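Local coordinates for SufE-like protein 1, chloroplastic/mitochondrial (Arabidopsis thaliana, PDB 4PUI) that activates the plastid cysteine desulfurase and takes part in mitochondrial cysteine desulfurization, supplying sulfur for iron-sulfur clusters, and carries the C-terminal BolA domain described here, at residues V21-E26 with L52-D57; K16-V21 with R69-L74; A58-S63 with A90-E95. All coordinates share one frame; numbering follows the deposited sequence.

Interaction 1: residues V21-E26 with L52-D57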
loop_
_atom_site.group_PDB
_atom_site.type_symbol
_atom_site.label_atom_id
_atom_site.label_comp_id
_atom_site.label_asym_id
_atom_site.label_seq_id
_atom_site.Cartn_x
_atom_site.Cartn_y
_atom_site.Cartn_z
ATOM N N VAL A 21 -11.053 -1.361 6.484
ATOM C CA VAL A 21 -11.414 -2.267 7.567
ATOM C C VAL A 21 -10.269 -3.211 7.924
ATOM O O VAL A 21 -10.123 -3.615 9.082
ATOM C CB VAL A 21 -12.699 -3.063 7.265
ATOM C CG1 VAL A 21 -13.894 -2.129 7.251
ATOM C CG2 VAL A 21 -12.587 -3.805 5.962
ATOM N N GLU A 22 -9.461 -3.560 6.924
ATOM C CA GLU A 22 -8.288 -4.389 7.129
ATOM C C GLU A 22 -7.141 -3.746 6.362
ATOM O O GLU A 22 -7.314 -3.346 5.216
ATOM C CB GLU A 22 -8.552 -5.809 6.618
ATOM C CG GLU A 22 -9.760 -6.426 7.305
ATOM C CD GLU A 22 -10.037 -7.873 6.934
ATOM O OE1 GLU A 22 -9.241 -8.504 6.205
ATOM O OE2 GLU A 22 -11.073 -8.385 7.404
ATOM N N LEU A 23 -5.987 -3.636 7.006
ATOM C CA LEU A 23 -4.810 -3.066 6.358
ATOM C C LEU A 23 -3.538 -3.755 6.825
ATOM O O LEU A 23 -3.279 -3.866 8.030
ATOM C CB LEU A 23 -4.710 -1.562 6.638
ATOM C CG LEU A 23 -3.473 -0.845 6.071
ATOM C CD1 LEU A 23 -3.411 -0.891 4.546
ATOM C CD2 LEU A 23 -3.443 0.599 6.579
ATOM N N GLU A 24 -2.739 -4.226 5.869
ATOM C CA GLU A 24 -1.429 -4.770 6.187
ATOM C C GLU A 24 -0.379 -4.114 5.303
ATOM O O GLU A 24 -0.546 -4.036 4.093
ATOM C CB GLU A 24 -1.381 -6.283 5.984
ATOM C CG GLU A 24 0.005 -6.870 6.260
ATOM C CD GLU A 24 0.069 -8.379 6.089
ATOM O OE1 GLU A 24 -0.951 -8.981 5.704
ATOM O OE2 GLU A 24 1.146 -8.958 6.350
ATOM N N VAL A 25 0.693 -3.645 5.927
ATOM C CA VAL A 25 1.798 -3.011 5.219
ATOM C C VAL A 25 3.030 -3.786 5.636
ATOM O O VAL A 25 3.450 -3.727 6.789
ATOM C CB VAL A 25 1.939 -1.510 5.607
ATOM C CG1 VAL A 25 3.200 -0.898 4.980
ATOM C CG2 VAL A 25 0.688 -0.730 5.191
ATOM N N GLU A 26 3.582 -4.561 4.711
ATOM C CA GLU A 26 4.681 -5.453 5.045
ATOM C C GLU A 26 5.927 -5.031 4.286
ATOM O O GLU A 26 5.919 -4.975 3.057
ATOM C CB GLU A 26 4.311 -6.893 4.681
ATOM C CG GLU A 26 5.352 -7.926 5.073
ATOM C CD GLU A 26 5.095 -9.278 4.436
ATOM O OE1 GLU A 26 4.338 -9.342 3.442
ATOM O OE2 GLU A 26 5.657 -10.273 4.929
ATOM N N LEU A 52 1.283 -4.719 0.214
ATOM C CA LEU A 52 0.106 -4.092 0.814
ATOM C C LEU A 52 -1.129 -4.980 0.626
ATOM O O LEU A 52 -1.381 -5.463 -0.476
ATOM C CB LEU A 52 -0.178 -2.764 0.138
ATOM C CG LEU A 52 0.945 -1.734 0.100
ATOM C CD1 LEU A 52 0.489 -0.460 -0.607
ATOM C CD2 LEU A 52 1.411 -1.413 1.508
ATOM N N ARG A 53 -1.890 -5.189 1.698
ATOM C CA ARG A 53 -3.203 -5.808 1.573
ATOM C C ARG A 53 -4.210 -4.845 2.173
ATOM O O ARG A 53 -4.123 -4.504 3.353
ATOM C CB ARG A 53 -3.274 -7.158 2.286
ATOM C CG ARG A 53 -4.639 -7.858 2.124
ATOM C CD ARG A 53 -4.696 -9.129 2.950
ATOM N NE ARG A 53 -5.941 -9.880 2.791
ATOM C CZ ARG A 53 -7.030 -9.670 3.519
ATOM N NH1 ARG A 53 -7.033 -8.712 4.427
ATOM N NH2 ARG A 53 -8.119 -10.418 3.339
ATOM N N ILE A 54 -5.140 -4.377 1.346
ATOM C CA ILE A 54 -6.084 -3.348 1.765
ATOM C C ILE A 54 -7.496 -3.795 1.482
ATOM O O ILE A 54 -7.822 -4.107 0.345
ATOM C CB ILE A 54 -5.850 -2.044 0.986
ATOM C CG1 ILE A 54 -4.355 -1.744 0.928
ATOM C CG2 ILE A 54 -6.663 -0.860 1.591
ATOM C CD1 ILE A 54 -3.991 -0.622 -0.038
ATOM N N VAL A 55 -8.332 -3.794 2.517
ATOM C CA VAL A 55 -9.763 -4.030 2.336
ATOM C C VAL A 55 -10.506 -2.724 2.635
ATOM O O VAL A 55 -10.504 -2.245 3.770
ATOM C CB VAL A 55 -10.284 -5.164 3.238
ATOM C CG1 VAL A 55 -11.744 -5.447 2.915
ATOM C CG2 VAL A 55 -9.440 -6.430 3.046
ATOM N N SER A 56 -11.096 -2.123 1.602
ATOM C CA SER A 56 -11.740 -0.813 1.758
ATOM C C SER A 56 -12.954 -0.688 0.870
ATOM O O SER A 56 -12.933 -1.174 -0.267
ATOM C CB SER A 56 -10.770 0.317 1.392
ATOM O OG SER A 56 -11.393 1.600 1.409
ATOM N N ASP A 57 -13.974 0.004 1.390
ATOM C CA ASP A 57 -15.150 0.443 0.638
ATOM C C ASP A 57 -14.783 1.196 -0.634
ATOM O O ASP A 57 -15.526 1.172 -1.621
ATOM C CB ASP A 57 -15.940 1.455 1.470
ATOM C CG ASP A 57 -16.707 0.832 2.580
ATOM O OD1 ASP A 57 -16.705 -0.409 2.684
ATOM O OD2 ASP A 57 -17.330 1.601 3.345
HETATM O O HOH W 1 -9.839 -11.061 5.630
#
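Val21 and Glu22 both face Val55, a classic beta bulge at the point where strand 22-27 starts its antiparallel pairing with strand 49-55. The amide of Val21 reaches the carbonyl oxygen of Val55 only through a weak, bent bond (126° at the hydrogen), while its CG2 methyl lies 3.6 Å from CG1 of Val55. At Glu22 the pairing becomes regular: Val55 N points almost straight at Glu22 O, 2.9 Å away. CB of Glu22 rests against CG2 of Val55. Beyond it CG stands anti to the carbonyl carbon (chi1 -58°) and the chain runs extended, which carries OE1 to the guanidinium of Arg53. There NH1 donates to Glu22 OE1 at 2.8 Å, within the guanidinium plane and nearly along the C-O axis of the carboxylate. A water closes the ring, donating to Glu22 OE1 and accepting from Arg53 NH2. An alanine here would remove the carboxylate, and Arg53 NH1 and the bridging water would probably lose their partner, leaving the guanidinium freer to turn. On the reverse face Leu23 lies alongside Ile54, CD1 to CG1 3.8 Å, where Leu14 of helix 5-18 touches both. Glu24 then exchanges two backbone bonds with Arg53, Glu24 N to Arg53 O at 2.9 Å and Arg53 N to Glu24 O at 3.0 Å. Val25 sets both methyls against CD2 of Leu52, its CG2 at 3.8 Å. The ladder thus has two chemistries: Leu23, Val25, Leu52 and Ile54 form an oily face, the first, third and fourth packing on helices, whereas Glu22, Glu24 and Arg53 make the other mostly polar, Val55 being its apolar member. With the charged planes only 24° apart, the salt bridge is directional and water-braced, and is likely to stabilise both charges while linking the strands diagonally, next to the bulge.

Interaction 2: residues K16-V21 with R69-L74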
loop_
_atom_site.group_PDB
_atom_site.type_symbol
_atom_site.label_atom_id
_atom_site.label_comp_id
_atom_site.label_asym_id
_atom_site.label_seq_id
_atom_site.Cartn_x
_atom_site.Cartn_y
_atom_site.Cartn_z
ATOM N N LYS A 16 -5.710 7.197 6.469
ATOM C CA LYS A 16 -6.340 8.504 6.359
ATOM C C LYS A 16 -7.249 8.591 5.136
ATOM O O LYS A 16 -8.358 9.118 5.215
ATOM C CB LYS A 16 -5.282 9.606 6.292
ATOM C CG LYS A 16 -5.883 10.997 6.328
ATOM C CD LYS A 16 -5.422 11.841 5.159
ATOM C CE LYS A 16 -4.225 12.692 5.532
ATOM N NZ LYS A 16 -4.072 13.842 4.598
ATOM N N GLU A 17 -6.790 8.068 4.005
ATOM C CA GLU A 17 -7.549 8.238 2.763
ATOM C C GLU A 17 -8.571 7.145 2.478
ATOM O O GLU A 17 -9.588 7.411 1.834
ATOM C CB GLU A 17 -6.621 8.399 1.561
ATOM C CG GLU A 17 -5.827 9.709 1.584
ATOM C CD GLU A 17 -6.708 10.958 1.543
ATOM O OE1 GLU A 17 -7.832 10.894 1.007
ATOM O OE2 GLU A 17 -6.275 12.013 2.048
ATOM N N LEU A 18 -8.300 5.928 2.935
ATOM C CA LEU A 18 -9.143 4.797 2.568
ATOM C C LEU A 18 -9.974 4.209 3.711
ATOM O O LEU A 18 -10.832 3.377 3.456
ATOM C CB LEU A 18 -8.299 3.695 1.894
ATOM C CG LEU A 18 -7.528 4.131 0.644
ATOM C CD1 LEU A 18 -6.585 3.028 0.165
ATOM C CD2 LEU A 18 -8.441 4.591 -0.495
ATOM N N ASP A 19 -9.719 4.641 4.948
ATOM C CA ASP A 19 -10.361 4.098 6.155
ATOM C C ASP A 19 -10.578 2.575 6.067
ATOM O O ASP A 19 -11.699 2.099 6.220
ATOM C CB ASP A 19 -11.696 4.811 6.411
ATOM C CG ASP A 19 -12.274 4.526 7.799
ATOM O OD1 ASP A 19 -11.538 4.024 8.677
ATOM O OD2 ASP A 19 -13.466 4.834 8.014
ATOM N N PRO A 20 -9.504 1.811 5.804
ATOM C CA PRO A 20 -9.701 0.391 5.487
ATOM C C PRO A 20 -10.161 -0.403 6.702
ATOM O O PRO A 20 -9.732 -0.135 7.828
ATOM C CB PRO A 20 -8.303 -0.067 5.051
ATOM C CG PRO A 20 -7.368 0.856 5.772
ATOM C CD PRO A 20 -8.074 2.182 5.856
ATOM N N VAL A 21 -11.053 -1.361 6.484
ATOM C CA VAL A 21 -11.414 -2.267 7.567
ATOM C C VAL A 21 -10.269 -3.211 7.924
ATOM O O VAL A 21 -10.123 -3.615 9.082
ATOM C CB VAL A 21 -12.699 -3.063 7.265
ATOM C CG1 VAL A 21 -13.894 -2.129 7.251
ATOM C CG2 VAL A 21 -12.587 -3.805 5.962
ATOM N N ARG A 69 -3.747 1.600 -9.500
ATOM C CA ARG A 69 -3.304 2.944 -9.867
ATOM C C ARG A 69 -3.709 3.973 -8.825
ATOM O O ARG A 69 -3.005 4.978 -8.636
ATOM C CB ARG A 69 -3.855 3.320 -11.245
ATOM C CG ARG A 69 -3.164 2.580 -12.370
ATOM C CD ARG A 69 -3.899 2.710 -13.690
ATOM N NE ARG A 69 -3.197 2.017 -14.766
ATOM C CZ ARG A 69 -3.727 1.762 -15.954
ATOM N NH1 ARG A 69 -4.967 2.135 -16.221
ATOM N NH2 ARG A 69 -3.015 1.122 -16.872
ATOM N N LEU A 70 -4.845 3.730 -8.168
ATOM C CA LEU A 70 -5.328 4.582 -7.082
ATOM C C LEU A 70 -4.323 4.602 -5.938
ATOM O O LEU A 70 -3.994 5.664 -5.395
ATOM C CB LEU A 70 -6.685 4.053 -6.579
ATOM C CG LEU A 70 -7.468 4.749 -5.458
ATOM C CD1 LEU A 70 -8.918 4.330 -5.545
ATOM C CD2 LEU A 70 -6.972 4.432 -4.064
ATOM N N ILE A 71 -3.844 3.419 -5.573
ATOM C CA ILE A 71 -2.869 3.286 -4.499
ATOM C C ILE A 71 -1.534 3.927 -4.895
ATOM O O ILE A 71 -0.907 4.630 -4.098
ATOM C CB ILE A 71 -2.661 1.810 -4.128
ATOM C CG1 ILE A 71 -3.968 1.203 -3.609
ATOM C CG2 ILE A 71 -1.544 1.665 -3.093
ATOM C CD1 ILE A 71 -4.502 1.914 -2.421
ATOM N N TYR A 72 -1.110 3.691 -6.131
ATOM C CA TYR A 72 0.119 4.294 -6.623
ATOM C C TYR A 72 0.006 5.822 -6.563
ATOM O O TYR A 72 0.952 6.513 -6.169
ATOM C CB TYR A 72 0.416 3.825 -8.048
ATOM C CG TYR A 72 1.469 2.746 -8.109
ATOM C CD1 TYR A 72 1.291 1.522 -7.469
ATOM C CD2 TYR A 72 2.657 2.970 -8.780
ATOM C CE1 TYR A 72 2.278 0.544 -7.522
ATOM C CE2 TYR A 72 3.633 2.012 -8.838
ATOM C CZ TYR A 72 3.444 0.808 -8.209
ATOM O OH TYR A 72 4.448 -0.122 -8.290
ATOM N N ASP A 73 -1.158 6.352 -6.919
ATOM C CA ASP A 73 -1.352 7.804 -6.877
ATOM C C ASP A 73 -1.243 8.346 -5.453
ATOM O O ASP A 73 -0.626 9.390 -5.214
ATOM C CB ASP A 73 -2.706 8.173 -7.491
ATOM C CG ASP A 73 -3.067 9.632 -7.283
ATOM O OD1 ASP A 73 -2.398 10.488 -7.876
ATOM O OD2 ASP A 73 -4.025 9.925 -6.532
ATOM N N LEU A 74 -1.845 7.642 -4.499
ATOM C CA LEU A 74 -1.804 8.083 -3.109
ATOM C C LEU A 74 -0.391 8.072 -2.557
ATOM O O LEU A 74 -0.055 8.854 -1.664
ATOM C CB LEU A 74 -2.661 7.175 -2.233
ATOM C CG LEU A 74 -4.167 7.231 -2.445
ATOM C CD1 LEU A 74 -4.829 6.175 -1.578
ATOM C CD2 LEU A 74 -4.710 8.617 -2.133
#
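Leu18, on the last turn of helix 5-18, pushes its two methyls among Leu70, Ile71 and Leu74 of helix 64-74, an apolar helix-helix contact within the alpha/beta fold of the BolA domain. Its CG stands anti to the carbonyl carbon (chi1 -57°), which turns the isobutyl fork toward the other helix and splits its work: CD2 meets CD2 of Leu70 at 3.9 Å, the two side chains sliding past each other in opposite directions, while CD1 goes to Ile71 and Leu74. Leu74 uses its own branches separately. CD1 of Leu74 lies 4.0 Å from CD1 of Leu18, and CD2 of Leu74 rests against the aliphatic part of Glu17, 4.0 Å from CG of Glu17. Glu17 is bent at chi2 (-62°), so that methylenes rather than the carboxylate cover the leucine; its OE2 is in a long salt bridge to NZ of Lys16. Immediately after Leu18 the helix ends, Asp19 taking a positive phi. Ile71 packs on Leu52 and Ile54 of the sheet, and its CD1 also lies 3.5 Å from CD1 of Leu18.

Interaction 3: residues A58-S63 with A90-E95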
loop_
_atom_site.group_PDB
_atom_site.type_symbol
_atom_site.label_atom_id
_atom_site.label_comp_id
_atom_site.label_asym_id
_atom_site.label_seq_id
_atom_site.Cartn_x
_atom_site.Cartn_y
_atom_site.Cartn_z
ATOM N N ALA A 58 -13.667 1.917 -0.578
ATOM C CA ALA A 58 -13.298 2.858 -1.630
ATOM C C ALA A 58 -13.029 2.176 -2.965
ATOM O O ALA A 58 -13.020 2.828 -4.000
ATOM C CB ALA A 58 -12.092 3.696 -1.193
ATOM N N PHE A 59 -12.805 0.860 -2.938
ATOM C CA PHE A 59 -12.530 0.098 -4.146
ATOM C C PHE A 59 -13.779 -0.382 -4.883
ATOM O O PHE A 59 -13.673 -0.937 -5.975
ATOM C CB PHE A 59 -11.666 -1.122 -3.831
ATOM C CG PHE A 59 -10.359 -0.792 -3.189
ATOM C CD1 PHE A 59 -9.577 0.249 -3.657
ATOM C CD2 PHE A 59 -9.917 -1.531 -2.105
ATOM C CE1 PHE A 59 -8.363 0.538 -3.045
ATOM C CE2 PHE A 59 -8.715 -1.251 -1.490
ATOM C CZ PHE A 59 -7.933 -0.212 -1.962
ATOM N N GLN A 60 -14.952 -0.191 -4.291
ATOM C CA GLN A 60 -16.194 -0.586 -4.938
ATOM C C GLN A 60 -16.329 0.010 -6.328
ATOM O O GLN A 60 -16.206 1.227 -6.512
ATOM C CB GLN A 60 -17.385 -0.144 -4.100
ATOM C CG GLN A 60 -17.605 -0.946 -2.844
ATOM C CD GLN A 60 -18.743 -0.381 -2.026
ATOM O OE1 GLN A 60 -18.805 0.825 -1.779
ATOM N NE2 GLN A 60 -19.666 -1.240 -1.625
ATOM N N GLY A 61 -16.559 -0.852 -7.312
ATOM C CA GLY A 61 -16.808 -0.417 -8.669
ATOM C C GLY A 61 -15.538 -0.223 -9.480
ATOM O O GLY A 61 -15.600 0.023 -10.683
ATOM N N LYS A 62 -14.389 -0.337 -8.826
ATOM C CA LYS A 62 -13.110 -0.170 -9.513
ATOM C C LYS A 62 -12.461 -1.480 -9.962
ATOM O O LYS A 62 -12.337 -2.418 -9.182
ATOM C CB LYS A 62 -12.142 0.606 -8.630
ATOM C CG LYS A 62 -12.674 1.984 -8.260
ATOM C CD LYS A 62 -11.562 2.985 -8.158
ATOM C CE LYS A 62 -12.079 4.395 -7.877
ATOM N NZ LYS A 62 -12.748 4.990 -9.056
ATOM N N SER A 63 -12.022 -1.516 -11.222
ATOM C CA SER A 63 -11.258 -2.649 -11.747
ATOM C C SER A 63 -9.962 -2.868 -10.965
ATOM O O SER A 63 -9.489 -1.981 -10.253
ATOM C CB SER A 63 -10.917 -2.426 -13.219
ATOM O OG SER A 63 -10.044 -1.327 -13.356
ATOM N N ALA A 90 -5.931 -5.489 -3.273
ATOM C CA ALA A 90 -6.943 -4.503 -2.920
ATOM C C ALA A 90 -8.321 -5.103 -3.121
ATOM O O ALA A 90 -8.711 -5.417 -4.256
ATOM C CB ALA A 90 -6.788 -3.251 -3.772
ATOM N N LYS A 91 -9.053 -5.261 -2.024
ATOM C CA LYS A 91 -10.365 -5.898 -2.061
ATOM C C LYS A 91 -11.402 -5.041 -1.376
ATOM O O LYS A 91 -11.085 -4.233 -0.510
ATOM C CB LYS A 91 -10.320 -7.247 -1.352
ATOM C CG LYS A 91 -9.227 -8.160 -1.862
ATOM C CD LYS A 91 -9.298 -9.534 -1.214
ATOM C CE LYS A 91 -8.353 -10.482 -1.929
ATOM N NZ LYS A 91 -8.956 -11.828 -2.126
ATOM N N THR A 92 -12.658 -5.246 -1.735
ATOM C CA THR A 92 -13.741 -4.648 -0.959
ATOM C C THR A 92 -14.139 -5.629 0.143
ATOM O O THR A 92 -13.805 -6.810 0.068
ATOM C CB THR A 92 -14.959 -4.374 -1.838
ATOM O OG1 THR A 92 -15.446 -5.616 -2.342
ATOM C CG2 THR A 92 -14.575 -3.490 -3.014
ATOM N N PRO A 93 -14.836 -5.144 1.182
ATOM C CA PRO A 93 -15.279 -6.092 2.208
ATOM C C PRO A 93 -16.120 -7.227 1.613
ATOM O O PRO A 93 -16.029 -8.368 2.076
ATOM C CB PRO A 93 -16.111 -5.213 3.142
ATOM C CG PRO A 93 -15.442 -3.869 3.054
ATOM C CD PRO A 93 -15.040 -3.743 1.599
ATOM N N ALA A 94 -16.900 -6.928 0.575
ATOM C CA ALA A 94 -17.777 -7.935 -0.036
ATOM C C ALA A 94 -17.006 -9.055 -0.732
ATOM O O ALA A 94 -17.550 -10.129 -1.001
ATOM C CB ALA A 94 -18.745 -7.272 -1.009
ATOM N N GLU A 95 -15.734 -8.800 -1.018
ATOM C CA GLU A 95 -14.913 -9.730 -1.794
ATOM C C GLU A 95 -14.064 -10.698 -0.964
ATOM O O GLU A 95 -13.443 -11.612 -1.512
ATOM C CB GLU A 95 -14.005 -8.948 -2.753
ATOM C CG GLU A 95 -14.753 -8.258 -3.868
ATOM C CD GLU A 95 -13.908 -7.243 -4.603
ATOM O OE1 GLU A 95 -12.763 -6.975 -4.166
ATOM O OE2 GLU A 95 -14.405 -6.717 -5.615
#
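Phe59 and Ala90 make the dense part of this contact. The CB methyl of Ala90 sits over one face of the buried phenyl ring, a CH-pi contact 3.8 Å from the ring centroid and 20° off the normal, displaced toward the rim so that CE2 of Phe59 is its nearest ring atom at 3.6 Å. At the ring edge, in its plane, the carbonyl oxygen of Lys91 approaches CD2 of Phe59 to 3.3 Å, where the faintly positive ring hydrogens would suit it. With CG anti to the carbonyl carbon (chi1 -58°), the ring is sent toward the strand end, among Leu18, Ile54, Arg67 and Ile71. Thr92 marks the change to looser packing: its CG2 methyl touches the Phe59-Gln60 peptide, 3.6 Å from Gln60 N. Gln60 is exposed, and its side chain meets Thr92 through CG alone, 4.0 Å from Thr92 CG2, the two side chains crossing at about a right angle. Beyond that the segments diverge. Residues 59-62 form a type II beta turn, closed by Lys62 N to Phe59 O at 3.0 Å, with Gly61 at its positive-phi position. In 90-95, Thr92 N is bonded to Glu95 OE1 at 3.0 Å from above the carboxylate plane, and Arg67 forms a salt bridge to the same oxygen. The arrangement joins the loop after strand 49-55 to the end of its parallel neighbour 85-91, as befits a beta-alpha-beta crossover in the BolA fold.

The three contacts lie about 9 to 12 Å apart, centre to centre, in one small BolA domain. Interaction 1 pairs the first two strands of the three-stranded sheet; interaction 2 brings together the helices on its apolar face; interaction 3 ties the loop between strand 49-55 and helix 64-74 to the end of strand 85-91. Along the chain interaction 1 is nested within the loop closed by interaction 2 and closes before interaction 3 opens; the segments of interactions 2 and 3 alternate. Ile54 and Ile71 touch through their CD1 methyls, and Phe59 reaches Ile71 too, so sheet, helices and loop share one continuous core. Backbone bonds from Ile54 and Ser56 to Lys91 continue the sheet.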